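Local coordinates for laminin subunit ALPHA-1 (Mus musculus, PDB 2JD4), which forms part of the basement membrane protein laminin-111, its paired LG4-5 domains binding metal ions and probably attaching laminin to the cell surface, at residues Leu226-Thr231 against His286-His291; Gln5-Ala10 against Arg275-Leu280; Leu211-Tyr216 against Arg366-Gln371; Ser232-Leu237 against Ile252-Val257; Phe259-Gly264 against Ala290-His295. The protein carries 4 engineered substitutions. All coordinates share one frame; numbering follows the deposited sequence.

Contact 1. Residues Leu226-Thr231 against His286-His291; sequences LEFRTT and HTLQAH
Phe228 and His286 face each other across two antiparallel strands. The phenylalanine CB leaves the strand with CG wedged between the backbone N and the carbonyl carbon (chi1 73°), which swings the ring back over the neighbouring strand. CD2 then passes the carbonyl O of His286, CE1 nears the imidazole CD2, CE2 meets Leu288 CD1 at 4.0 Å, and CZ at the tip rests 3.9 Å from His286 CB. That CB sits over one face of the phenyl ring, 4.2 Å from its centroid, a CH-pi contact, while the two ring planes are inclined at 41°. The strands themselves, 222-230 and 286-293, pair edge to edge in the beta sandwich of a laminin G domain, with Phe228, His286, Leu226 and Leu288 on the same sheet face. An alanine at Phe228 would probably leave His286 CB and Leu288 CD1 without the ring they pack on and open a gap there. Phe228 N gives a bond to His286 O (3.1 Å), and His286 N one to Phe228 O (3.0 Å). The imidazole is held at both nitrogens, ND1 by Asp302 and NE2 by Asp282. Farther along, Leu226 CD1 lies beside Leu288 CB at 3.9 Å.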
# COMPACT_ATOMS: atom_id res chain seq x y z
N LEU A 226 -7.86 2.10 -12.60
CA LEU A 226 -7.62 1.13 -11.55
C LEU A 226 -7.86 -0.27 -12.08
O LEU A 226 -8.41 -0.45 -13.16
CB LEU A 226 -8.55 1.38 -10.36
CG LEU A 226 -10.07 1.25 -10.55
CD1 LEU A 226 -10.49 -0.22 -10.59
CD2 LEU A 226 -10.77 1.93 -9.40
N GLU A 227 -7.42 -1.27 -11.31
CA GLU A 227 -7.62 -2.67 -11.66
C GLU A 227 -8.32 -3.28 -10.47
O GLU A 227 -8.02 -2.94 -9.32
CB GLU A 227 -6.29 -3.38 -11.89
CG GLU A 227 -5.48 -2.87 -13.06
CD GLU A 227 -4.15 -3.59 -13.18
OE1 GLU A 227 -4.16 -4.84 -13.24
OE2 GLU A 227 -3.10 -2.91 -13.22
N PHE A 228 -9.26 -4.19 -10.73
CA PHE A 228 -9.98 -4.82 -9.63
C PHE A 228 -10.26 -6.29 -9.92
O PHE A 228 -10.30 -6.71 -11.07
CB PHE A 228 -11.31 -4.08 -9.39
CG PHE A 228 -12.36 -4.33 -10.45
CD1 PHE A 228 -13.17 -5.47 -10.39
CD2 PHE A 228 -12.53 -3.44 -11.50
CE1 PHE A 228 -14.14 -5.70 -11.37
CE2 PHE A 228 -13.50 -3.66 -12.49
CZ PHE A 228 -14.31 -4.80 -12.42
N ARG A 229 -10.45 -7.07 -8.86
CA ARG A 229 -10.77 -8.48 -8.96
C ARG A 229 -11.79 -8.72 -7.86
O ARG A 229 -11.65 -8.20 -6.75
CB ARG A 229 -9.54 -9.38 -8.75
CG ARG A 229 -8.99 -9.40 -7.32
CD ARG A 229 -7.96 -10.53 -7.14
NE ARG A 229 -8.57 -11.86 -7.20
CZ ARG A 229 -9.32 -12.39 -6.25
NH1 ARG A 229 -9.58 -11.71 -5.14
NH2 ARG A 229 -9.83 -13.61 -6.40
N THR A 230 -12.81 -9.51 -8.16
CA THR A 230 -13.84 -9.77 -7.16
C THR A 230 -14.66 -11.00 -7.51
O THR A 230 -14.70 -11.43 -8.66
CB THR A 230 -14.81 -8.55 -7.05
OG1 THR A 230 -15.80 -8.81 -6.05
CG2 THR A 230 -15.48 -8.29 -8.38
N THR A 231 -15.29 -11.58 -6.49
CA THR A 231 -16.15 -12.74 -6.66
C THR A 231 -17.55 -12.40 -6.15
O THR A 231 -18.31 -13.28 -5.74
CB THR A 231 -15.63 -13.98 -5.89
OG1 THR A 231 -15.56 -13.68 -4.49
CG2 THR A 231 -14.26 -14.37 -6.41
N HIS A 286 -9.40 -7.03 -13.91
CA HIS A 286 -10.03 -6.25 -14.98
C HIS A 286 -9.53 -4.83 -14.88
O HIS A 286 -9.33 -4.30 -13.78
CB HIS A 286 -11.54 -6.28 -14.81
CG HIS A 286 -12.12 -7.66 -14.84
ND1 HIS A 286 -12.27 -8.38 -16.00
CD2 HIS A 286 -12.52 -8.48 -13.84
CE1 HIS A 286 -12.73 -9.58 -15.72
NE2 HIS A 286 -12.89 -9.67 -14.41
N THR A 287 -9.32 -4.19 -16.03
CA THR A 287 -8.86 -2.82 -16.03
C THR A 287 -10.08 -1.92 -16.12
O THR A 287 -11.09 -2.29 -16.72
CB THR A 287 -7.91 -2.52 -17.21
OG1 THR A 287 -8.61 -2.72 -18.45
CG2 THR A 287 -6.70 -3.44 -17.17
N LEU A 288 -9.99 -0.74 -15.52
CA LEU A 288 -11.10 0.19 -15.55
C LEU A 288 -10.60 1.62 -15.73
O LEU A 288 -9.68 2.07 -15.05
CB LEU A 288 -11.91 0.07 -14.26
CG LEU A 288 -13.23 0.84 -14.10
CD1 LEU A 288 -13.98 0.29 -12.90
CD2 LEU A 288 -12.95 2.33 -13.93
N GLN A 289 -11.22 2.32 -16.68
CA GLN A 289 -10.87 3.70 -16.98
C GLN A 289 -12.16 4.52 -16.99
O GLN A 289 -13.14 4.13 -17.61
CB GLN A 289 -10.20 3.81 -18.35
CG GLN A 289 -8.94 2.99 -18.51
CD GLN A 289 -8.46 2.94 -19.95
OE1 GLN A 289 -8.20 3.97 -20.57
NE2 GLN A 289 -8.35 1.73 -20.49
N ALA A 290 -12.16 5.64 -16.28
CA ALA A 290 -13.33 6.51 -16.23
C ALA A 290 -12.82 7.93 -16.40
O ALA A 290 -12.16 8.47 -15.51
CB ALA A 290 -14.05 6.35 -14.90
N HIS A 291 -13.12 8.54 -17.54
CA HIS A 291 -12.65 9.89 -17.82
C HIS A 291 -13.76 10.94 -17.83
O HIS A 291 -14.77 10.78 -18.52
CB HIS A 291 -11.91 9.92 -19.16
CG HIS A 291 -11.15 11.19 -19.41
ND1 HIS A 291 -10.58 11.47 -20.63
CD2 HIS A 291 -10.84 12.22 -18.60
CE1 HIS A 291 -9.95 12.63 -20.56
NE2 HIS A 291 -10.09 13.11 -19.33

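Contact 2. Residues Gln5-Ala10 against Arg275-Leu280; sequences QPELCA and RAARAL
Glu7 reaches across to Arg278 at the surface, where the extended N-terminal segment passes a type I turn, Ala276 to Ala279, in the loop between strands 267-272 and 286-293 of a laminin G domain. The close part lies at the base of the arginine, where Glu7 CB packs on Arg278 CG at 3.9 Å and Leu8 O approaches Arg278 CB at 3.6 Å. The 3.0 Å between Glu7 OE1 and Arg278 CG is unusually short, so doubtful. The arginine folds back at chi2 (78°), turning one face of its guanidinium to Glu7 OE1. Both side chains are solvent-exposed, and here the grip is looser: the salt bridge from Glu7 OE1 to Arg278 NH1 spans 3.6 Å, the two planes 64° apart, a matter of charge alone with no N-H aimed at the oxygen. Ala277 CB touches Glu7 OE2 at 4.0 Å. Next door the Cys9-Cys281 disulfide fastens this segment to the domain. Inside the turn, Ala279 N donates to Ala276 O at 3.2 Å.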
# COMPACT_ATOMS: atom_id res chain seq x y z
N GLN A 5 -31.74 -19.72 -13.87
CA GLN A 5 -31.01 -20.03 -12.65
C GLN A 5 -29.89 -19.00 -12.48
O GLN A 5 -29.24 -18.62 -13.45
CB GLN A 5 -30.45 -21.46 -12.69
CG GLN A 5 -29.48 -21.76 -13.83
CD GLN A 5 -29.07 -23.23 -13.89
OE1 GLN A 5 -28.28 -23.62 -14.75
NE2 GLN A 5 -29.61 -24.04 -12.98
N PRO A 6 -29.66 -18.52 -11.25
CA PRO A 6 -28.60 -17.53 -11.05
C PRO A 6 -27.20 -17.96 -11.51
O PRO A 6 -26.83 -19.12 -11.38
CB PRO A 6 -28.67 -17.23 -9.55
CG PRO A 6 -29.34 -18.45 -8.96
CD PRO A 6 -30.37 -18.80 -9.99
N GLU A 7 -26.44 -17.02 -12.06
CA GLU A 7 -25.09 -17.32 -12.51
C GLU A 7 -24.11 -17.14 -11.36
O GLU A 7 -23.87 -16.02 -10.88
CB GLU A 7 -24.70 -16.44 -13.70
CG GLU A 7 -25.29 -16.93 -15.01
CD GLU A 7 -24.82 -16.13 -16.21
OE1 GLU A 7 -23.59 -15.91 -16.33
OE2 GLU A 7 -25.67 -15.73 -17.02
N LEU A 8 -23.55 -18.26 -10.90
CA LEU A 8 -22.60 -18.25 -9.80
C LEU A 8 -21.31 -17.55 -10.19
O LEU A 8 -20.93 -17.54 -11.36
CB LEU A 8 -22.28 -19.68 -9.37
CG LEU A 8 -23.43 -20.51 -8.79
CD1 LEU A 8 -22.92 -21.90 -8.45
CD2 LEU A 8 -24.00 -19.83 -7.56
N CYS A 9 -20.65 -16.96 -9.20
CA CYS A 9 -19.38 -16.28 -9.40
C CYS A 9 -18.26 -17.24 -9.05
O CYS A 9 -18.51 -18.29 -8.46
CB CYS A 9 -19.28 -15.05 -8.49
SG CYS A 9 -20.36 -13.66 -8.94
N ALA A 10 -17.03 -16.88 -9.40
CA ALA A 10 -15.89 -17.73 -9.08
C ALA A 10 -15.79 -17.81 -7.56
O ALA A 10 -16.47 -17.07 -6.85
CB ALA A 10 -14.61 -17.12 -9.66
N ARG A 275 -21.03 -9.25 -21.70
CA ARG A 275 -21.82 -10.28 -22.37
C ARG A 275 -22.43 -11.26 -21.37
O ARG A 275 -23.59 -11.64 -21.48
CB ARG A 275 -20.95 -11.06 -23.36
CG ARG A 275 -20.08 -10.20 -24.26
CD ARG A 275 -19.41 -11.06 -25.33
NE ARG A 275 -18.24 -10.41 -25.92
CZ ARG A 275 -17.10 -10.21 -25.28
NH1 ARG A 275 -16.96 -10.60 -24.02
NH2 ARG A 275 -16.08 -9.61 -25.90
N ALA A 276 -21.62 -11.67 -20.40
CA ALA A 276 -22.08 -12.61 -19.37
C ALA A 276 -22.26 -11.86 -18.05
O ALA A 276 -21.46 -10.99 -17.71
CB ALA A 276 -21.07 -13.74 -19.20
N ALA A 277 -23.30 -12.22 -17.31
CA ALA A 277 -23.60 -11.58 -16.03
C ALA A 277 -22.48 -11.78 -15.00
O ALA A 277 -22.17 -10.87 -14.24
CB ALA A 277 -24.91 -12.12 -15.48
N ARG A 278 -21.89 -12.97 -14.99
CA ARG A 278 -20.82 -13.28 -14.05
C ARG A 278 -19.42 -13.00 -14.58
O ARG A 278 -18.43 -13.31 -13.92
CB ARG A 278 -20.94 -14.75 -13.63
CG ARG A 278 -21.04 -15.71 -14.80
CD ARG A 278 -19.70 -15.96 -15.46
NE ARG A 278 -19.83 -16.59 -16.77
CZ ARG A 278 -20.48 -17.73 -17.00
NH1 ARG A 278 -21.06 -18.38 -16.01
NH2 ARG A 278 -20.55 -18.21 -18.23
N ALA A 279 -19.34 -12.39 -15.76
CA ALA A 279 -18.05 -12.09 -16.38
C ALA A 279 -17.08 -11.34 -15.47
O ALA A 279 -15.90 -11.70 -15.38
CB ALA A 279 -18.27 -11.30 -17.66
N LEU A 280 -17.56 -10.30 -14.80
CA LEU A 280 -16.70 -9.50 -13.93
C LEU A 280 -16.39 -10.09 -12.56
O LEU A 280 -15.42 -9.68 -11.92
CB LEU A 280 -17.29 -8.09 -13.77
CG LEU A 280 -17.39 -7.26 -15.05
CD1 LEU A 280 -17.95 -5.88 -14.73
CD2 LEU A 280 -16.01 -7.13 -15.69

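Contact 3. Residues Leu211-Tyr216 against Arg366-Gln371; sequences LVKEGY and RAFDLQ
Lys213 lies across the ring of Phe368, the two side chains meeting at about a right angle. Its CB sits over one face, displaced toward the rim and 3.8 Å from the centroid, a CH-pi contact; CD runs on past CD1 and CG of the ring. The lysine backbone joins in, with CA 3.4 Å from Phe368 CE2, while the carbonyl carbon of Leu211 comes up at the ring's edge. Leu211 CD1 packs against Ala367 CB at 3.5 Å. In the LG beta sandwich these residues lie near the ends of strands 207-212 and 369-374, antiparallel neighbours. Lys213 is set by the type I turn from Val212 to Gly215, closed by Gly215 N to Val212 O at 3.1 Å. For Phe368, chi1 of 63° tucks CG between the backbone N and carbonyl carbon, turning the ring toward that turn; Ala210 and Pro323, on neighbouring strands, also touch it. Farther out, Asp369 OD1 accepts from Gln371 NE2 (3.1 Å), and Asp369 OD2 is hydrogen-bonded to Tyr208 OH.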
# COMPACT_ATOMS: atom_id res chain seq x y z
N LEU A 211 -9.64 8.76 1.87
CA LEU A 211 -8.40 9.49 1.57
C LEU A 211 -8.60 10.99 1.29
O LEU A 211 -9.68 11.42 0.88
CB LEU A 211 -7.72 8.86 0.35
CG LEU A 211 -6.99 7.51 0.45
CD1 LEU A 211 -7.80 6.50 1.23
CD2 LEU A 211 -6.70 7.01 -0.95
N VAL A 212 -7.54 11.76 1.50
CA VAL A 212 -7.55 13.21 1.26
C VAL A 212 -8.54 13.92 2.17
O VAL A 212 -9.59 14.41 1.73
CB VAL A 212 -7.90 13.54 -0.21
CG1 VAL A 212 -7.55 14.99 -0.50
CG2 VAL A 212 -7.15 12.61 -1.15
N LYS A 213 -8.20 13.98 3.45
CA LYS A 213 -9.06 14.62 4.44
C LYS A 213 -9.26 16.11 4.17
O LYS A 213 -10.31 16.67 4.51
CB LYS A 213 -8.49 14.41 5.84
CG LYS A 213 -9.43 14.81 6.96
CD LYS A 213 -8.85 14.45 8.32
CE LYS A 213 -9.83 14.77 9.44
NZ LYS A 213 -9.28 14.40 10.78
N GLU A 214 -8.27 16.76 3.57
CA GLU A 214 -8.38 18.19 3.28
C GLU A 214 -9.36 18.48 2.14
O GLU A 214 -9.76 19.63 1.93
CB GLU A 214 -7.00 18.79 2.96
CG GLU A 214 -6.36 18.31 1.67
CD GLU A 214 -5.69 16.95 1.80
OE1 GLU A 214 -4.99 16.55 0.85
OE2 GLU A 214 -5.85 16.30 2.86
N GLY A 215 -9.74 17.44 1.41
CA GLY A 215 -10.69 17.61 0.32
C GLY A 215 -10.11 17.55 -1.08
O GLY A 215 -9.02 18.07 -1.33
N TYR A 216 -10.85 16.93 -1.99
CA TYR A 216 -10.41 16.81 -3.38
C TYR A 216 -11.43 17.54 -4.26
O TYR A 216 -12.64 17.43 -4.04
CB TYR A 216 -10.33 15.34 -3.80
CG TYR A 216 -9.62 15.13 -5.13
CD1 TYR A 216 -8.23 15.19 -5.21
CD2 TYR A 216 -10.34 14.94 -6.31
CE1 TYR A 216 -7.57 15.08 -6.43
CE2 TYR A 216 -9.69 14.82 -7.54
CZ TYR A 216 -8.31 14.89 -7.59
OH TYR A 216 -7.66 14.79 -8.81
N ARG A 366 -2.28 5.47 3.32
CA ARG A 366 -2.36 6.83 3.85
C ARG A 366 -3.77 7.25 4.26
O ARG A 366 -4.00 8.40 4.62
CB ARG A 366 -1.85 7.83 2.80
CG ARG A 366 -0.46 7.54 2.27
CD ARG A 366 -0.11 8.52 1.15
NE ARG A 366 -0.16 9.90 1.61
CZ ARG A 366 -0.15 10.96 0.81
NH1 ARG A 366 -0.09 10.80 -0.51
NH2 ARG A 366 -0.19 12.18 1.32
N ALA A 367 -4.72 6.32 4.19
CA ALA A 367 -6.10 6.62 4.55
C ALA A 367 -6.18 7.19 5.97
O ALA A 367 -5.47 6.73 6.86
CB ALA A 367 -6.95 5.35 4.45
N PHE A 368 -7.04 8.19 6.18
CA PHE A 368 -7.18 8.78 7.50
C PHE A 368 -8.26 8.05 8.31
O PHE A 368 -8.34 8.19 9.53
CB PHE A 368 -7.48 10.29 7.40
CG PHE A 368 -8.79 10.62 6.70
CD1 PHE A 368 -9.99 10.63 7.41
CD2 PHE A 368 -8.80 10.97 5.35
CE1 PHE A 368 -11.19 10.99 6.78
CE2 PHE A 368 -9.99 11.33 4.72
CZ PHE A 368 -11.19 11.35 5.44
N ASP A 369 -9.07 7.25 7.62
CA ASP A 369 -10.13 6.47 8.23
C ASP A 369 -10.18 5.18 7.41
O ASP A 369 -10.41 5.21 6.20
CB ASP A 369 -11.47 7.20 8.15
CG ASP A 369 -12.57 6.52 8.96
OD1 ASP A 369 -12.27 5.52 9.66
OD2 ASP A 369 -13.72 6.98 8.91
N LEU A 370 -9.94 4.06 8.08
CA LEU A 370 -9.87 2.75 7.44
C LEU A 370 -10.64 1.70 8.24
O LEU A 370 -10.43 1.56 9.44
CB LEU A 370 -8.39 2.35 7.35
CG LEU A 370 -7.91 1.11 6.58
CD1 LEU A 370 -7.87 1.43 5.10
CD2 LEU A 370 -6.51 0.74 7.07
N GLN A 371 -11.52 0.96 7.56
CA GLN A 371 -12.31 -0.08 8.21
C GLN A 371 -12.45 -1.29 7.28
O GLN A 371 -12.95 -1.17 6.16
CB GLN A 371 -13.72 0.44 8.54
CG GLN A 371 -13.76 1.77 9.29
CD GLN A 371 -13.15 1.69 10.68
OE1 GLN A 371 -13.42 0.76 11.44
NE2 GLN A 371 -12.32 2.68 11.01

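Contact 4. Residues Ser232-Leu237 against Ile252-Val257; sequences SKNGVL and IVDGKV
Ile252 spreads its two branches along the 232-237 segment. CG1, beside the backbone N (chi1 -61°), meets Leu237 CD1 at 3.9 Å, whereas CG2 turns the other way and rests 3.5 Å from Lys233 O. Its CB comes within 3.5 Å of Gly235 O, beside a residue that has no side chain. Two backbone bonds close the Gly235-Ile252 pair: Gly235 N to Ile252 O at 2.8 Å and Ile252 N to Gly235 O at 2.9 Å. A third runs from Gly255 N to Lys233 O, 3.1 Å. Gly255 belongs to the type I' turn from Val253 to Lys256, where the chain reverses; the bond thus pins that turn to the residues leading into strand 235-241. Lys233 folds its long chain round at chi3 and chi4, and NZ makes a weak bond to Ala277 O. Strand 235-241 pairs with strand 247-253, which the turn joins to strand 256-262, and from this layer Leu237 and Val257 both pack on Leu288 of strand 286-293.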
# COMPACT_ATOMS: atom_id res chain seq x y z
N SER A 232 -17.87 -11.10 -6.17
CA SER A 232 -19.17 -10.60 -5.72
C SER A 232 -19.80 -9.75 -6.83
O SER A 232 -19.09 -9.10 -7.61
CB SER A 232 -19.02 -9.76 -4.45
OG SER A 232 -20.25 -9.18 -4.07
N LYS A 233 -21.13 -9.73 -6.89
CA LYS A 233 -21.83 -8.99 -7.93
C LYS A 233 -22.15 -7.54 -7.60
O LYS A 233 -22.54 -6.78 -8.48
CB LYS A 233 -23.12 -9.72 -8.31
CG LYS A 233 -22.91 -11.21 -8.58
CD LYS A 233 -24.19 -11.89 -9.05
CE LYS A 233 -24.50 -11.54 -10.49
NZ LYS A 233 -23.43 -12.04 -11.40
N ASN A 234 -22.00 -7.15 -6.33
CA ASN A 234 -22.29 -5.77 -5.95
C ASN A 234 -21.22 -5.17 -5.04
O ASN A 234 -20.79 -5.81 -4.08
CB ASN A 234 -23.66 -5.69 -5.25
CG ASN A 234 -24.78 -6.22 -6.11
OD1 ASN A 234 -25.12 -7.40 -6.05
ND2 ASN A 234 -25.36 -5.35 -6.94
N GLY A 235 -20.80 -3.95 -5.34
CA GLY A 235 -19.80 -3.32 -4.51
C GLY A 235 -19.40 -1.94 -4.99
O GLY A 235 -19.14 -1.73 -6.17
N VAL A 236 -19.35 -1.00 -4.05
CA VAL A 236 -18.96 0.36 -4.35
C VAL A 236 -17.45 0.40 -4.54
O VAL A 236 -16.71 -0.22 -3.78
CB VAL A 236 -19.33 1.31 -3.19
CG1 VAL A 236 -18.75 2.70 -3.45
CG2 VAL A 236 -20.85 1.38 -3.02
N LEU A 237 -16.98 1.13 -5.55
CA LEU A 237 -15.55 1.23 -5.80
C LEU A 237 -15.00 2.58 -5.35
O LEU A 237 -14.02 2.64 -4.59
CB LEU A 237 -15.26 1.03 -7.29
CG LEU A 237 -15.50 -0.39 -7.84
CD1 LEU A 237 -15.41 -0.39 -9.36
CD2 LEU A 237 -14.47 -1.35 -7.23
N ILE A 252 -20.16 -1.16 -8.78
CA ILE A 252 -20.54 -2.40 -9.46
C ILE A 252 -21.91 -2.78 -8.90
O ILE A 252 -22.06 -3.01 -7.70
CB ILE A 252 -19.54 -3.55 -9.15
CG1 ILE A 252 -18.14 -3.18 -9.63
CG2 ILE A 252 -20.01 -4.82 -9.82
CD1 ILE A 252 -17.10 -4.26 -9.38
N VAL A 253 -22.92 -2.82 -9.77
CA VAL A 253 -24.28 -3.18 -9.35
C VAL A 253 -24.82 -4.26 -10.28
O VAL A 253 -24.99 -4.04 -11.48
CB VAL A 253 -25.22 -1.95 -9.40
CG1 VAL A 253 -26.64 -2.36 -9.04
CG2 VAL A 253 -24.71 -0.88 -8.44
N ASP A 254 -25.08 -5.44 -9.72
CA ASP A 254 -25.60 -6.57 -10.47
C ASP A 254 -24.73 -6.98 -11.66
O ASP A 254 -25.25 -7.27 -12.74
CB ASP A 254 -27.02 -6.28 -10.95
CG ASP A 254 -27.99 -6.04 -9.80
OD1 ASP A 254 -28.01 -6.87 -8.87
OD2 ASP A 254 -28.72 -5.03 -9.84
N GLY A 255 -23.42 -6.99 -11.45
CA GLY A 255 -22.52 -7.39 -12.52
C GLY A 255 -22.14 -6.32 -13.53
O GLY A 255 -21.34 -6.57 -14.42
N LYS A 256 -22.71 -5.13 -13.40
CA LYS A 256 -22.40 -4.04 -14.32
C LYS A 256 -21.63 -2.92 -13.61
O LYS A 256 -21.75 -2.75 -12.40
CB LYS A 256 -23.68 -3.46 -14.91
CG LYS A 256 -24.40 -4.40 -15.87
CD LYS A 256 -25.90 -4.38 -15.66
CE LYS A 256 -26.48 -2.98 -15.80
NZ LYS A 256 -27.95 -2.99 -15.60
N VAL A 257 -20.84 -2.17 -14.37
CA VAL A 257 -20.09 -1.07 -13.81
C VAL A 257 -20.78 0.24 -14.20
O VAL A 257 -21.09 0.46 -15.38
CB VAL A 257 -18.63 -1.06 -14.33
CG1 VAL A 257 -17.89 0.16 -13.80
CG2 VAL A 257 -17.92 -2.33 -13.90

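Contact 5. Residues Phe259-Gly264 against Ala290-His295; sequences FHVNNG and AHKSKH
Apolar packing comes first: Ala290 CB sits squarely over the ring of Phe259, 3.7 Å from its centroid and 8° off the normal, a CH-pi contact. With CG anti to the backbone N (chi1 176°), the phenyl group extends toward the facing strand, where His291 O lies at its edge, 3.9 Å from CE2. A serine in place of Phe259 would probably strip Ala290 CB of the surface it rests on. Val261 CG1 touches Lys292 CE at 3.9 Å. Polar contacts gather round the buried ammonium. Lys292 NZ makes a weak bond to Asn263 OD1 (3.3 Å) and a shorter one to a water (2.6 Å), itself 2.7 Å from Ser293 O, to which it can donate. Carbonyls of Thr316, Leu220 and Arg219 also lie round NZ, more acceptors than protons, probably stabilising its charge. The axes of strands 259-262 and 290-293 come within 9.1 Å at 18°, one strand in each facing layer of the laminin G beta sandwich, at the end where the Asn263 side chain lies about 6 Å from a bound magnesium ion.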
# COMPACT_ATOMS: atom_id res chain seq x y z
N PHE A 259 -20.74 4.56 -13.85
CA PHE A 259 -19.95 5.77 -13.62
C PHE A 259 -20.94 6.93 -13.63
O PHE A 259 -21.42 7.32 -14.70
CB PHE A 259 -18.90 5.91 -14.73
CG PHE A 259 -18.07 7.16 -14.65
CD1 PHE A 259 -17.70 7.71 -13.42
CD2 PHE A 259 -17.60 7.76 -15.81
CE1 PHE A 259 -16.87 8.83 -13.35
CE2 PHE A 259 -16.77 8.88 -15.76
CZ PHE A 259 -16.40 9.42 -14.53
N HIS A 260 -21.26 7.46 -12.45
CA HIS A 260 -22.20 8.57 -12.32
C HIS A 260 -21.48 9.89 -12.13
O HIS A 260 -20.44 9.95 -11.47
CB HIS A 260 -23.12 8.38 -11.11
CG HIS A 260 -23.79 7.05 -11.05
ND1 HIS A 260 -24.77 6.67 -11.95
CD2 HIS A 260 -23.65 6.02 -10.19
CE1 HIS A 260 -25.19 5.46 -11.64
NE2 HIS A 260 -24.53 5.04 -10.57
N VAL A 261 -22.04 10.96 -12.68
CA VAL A 261 -21.46 12.28 -12.53
C VAL A 261 -22.59 13.30 -12.44
O VAL A 261 -23.60 13.19 -13.13
CB VAL A 261 -20.57 12.62 -13.75
CG1 VAL A 261 -20.22 14.10 -13.74
CG2 VAL A 261 -19.30 11.79 -13.70
N ASN A 262 -22.43 14.29 -11.55
CA ASN A 262 -23.43 15.34 -11.41
C ASN A 262 -22.74 16.68 -11.25
O ASN A 262 -22.07 16.93 -10.24
CB ASN A 262 -24.33 15.08 -10.19
CG ASN A 262 -25.56 15.98 -10.18
OD1 ASN A 262 -25.45 17.18 -10.41
ND2 ASN A 262 -26.72 15.40 -9.92
N ASN A 263 -22.90 17.54 -12.25
CA ASN A 263 -22.29 18.86 -12.25
C ASN A 263 -23.25 19.94 -11.75
O ASN A 263 -23.03 21.13 -11.97
CB ASN A 263 -21.81 19.20 -13.66
CG ASN A 263 -20.83 18.17 -14.20
OD1 ASN A 263 -19.81 17.88 -13.57
ND2 ASN A 263 -21.12 17.62 -15.37
N GLY A 264 -24.31 19.51 -11.07
CA GLY A 264 -25.27 20.45 -10.54
C GLY A 264 -26.55 20.58 -11.35
O GLY A 264 -27.42 21.38 -11.00
N ALA A 290 -12.16 5.64 -16.28
CA ALA A 290 -13.33 6.51 -16.23
C ALA A 290 -12.82 7.93 -16.40
O ALA A 290 -12.16 8.47 -15.51
CB ALA A 290 -14.05 6.35 -14.90
N HIS A 291 -13.12 8.54 -17.54
CA HIS A 291 -12.65 9.89 -17.82
C HIS A 291 -13.76 10.94 -17.83
O HIS A 291 -14.77 10.78 -18.52
CB HIS A 291 -11.91 9.92 -19.16
CG HIS A 291 -11.15 11.19 -19.41
ND1 HIS A 291 -10.58 11.47 -20.63
CD2 HIS A 291 -10.84 12.22 -18.60
CE1 HIS A 291 -9.95 12.63 -20.56
NE2 HIS A 291 -10.09 13.11 -19.33
N LYS A 292 -13.57 12.00 -17.06
CA LYS A 292 -14.54 13.09 -17.01
C LYS A 292 -13.90 14.32 -17.64
O LYS A 292 -12.83 14.76 -17.21
CB LYS A 292 -14.92 13.42 -15.57
CG LYS A 292 -15.88 14.61 -15.46
CD LYS A 292 -15.90 15.18 -14.05
CE LYS A 292 -16.98 16.24 -13.89
NZ LYS A 292 -16.78 17.42 -14.78
N SER A 293 -14.56 14.87 -18.66
CA SER A 293 -14.07 16.07 -19.34
C SER A 293 -15.24 17.05 -19.45
O SER A 293 -16.36 16.72 -19.08
CB SER A 293 -13.54 15.72 -20.73
OG SER A 293 -14.57 15.19 -21.55
N LYS A 294 -14.97 18.26 -19.94
CA LYS A 294 -15.99 19.30 -20.09
C LYS A 294 -17.42 18.77 -20.19
O LYS A 294 -18.12 18.69 -19.18
CB LYS A 294 -15.68 20.16 -21.33
CG LYS A 294 -14.35 20.89 -21.26
CD LYS A 294 -14.09 21.69 -22.53
CE LYS A 294 -12.75 22.41 -22.48
NZ LYS A 294 -12.45 23.16 -23.73
N HIS A 295 -17.86 18.43 -21.39
CA HIS A 295 -19.21 17.91 -21.58
C HIS A 295 -19.14 16.46 -22.02
O HIS A 295 -19.87 16.04 -22.92
CB HIS A 295 -19.96 18.74 -22.64
CG HIS A 295 -21.41 18.38 -22.79
ND1 HIS A 295 -22.21 18.92 -23.78
CD2 HIS A 295 -22.20 17.55 -22.08
CE1 HIS A 295 -23.43 18.44 -23.66
NE2 HIS A 295 -23.46 17.60 -22.64
O HOH W 1 -18.12 17.00 -17.00

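How the contacts relate
Contacts 1 and 5 share Ala290 and His291 on strand 286-293, contact 1 joining it edge to edge to a neighbour in its layer and contact 5 packing it on strand 256-262 opposite. Contact 4 adjoins contact 5 in sequence and meets contact 1 in the interior, where Phe228 CE1 and Ile252 CD1 are 3.8 Å apart. Contact 2 touches contacts 1 and 4, its centre about 12 Å from that of contact 4; Cys9 SG is 3.6 Å from Lys233 CG. Contact 3 stands apart, its nearest atoms about 9 Å from contacts 4 and 5. One of the two magnesium ions lies near contact 5, whereas contact 2 is about 29 Å from contact 5, centre to centre.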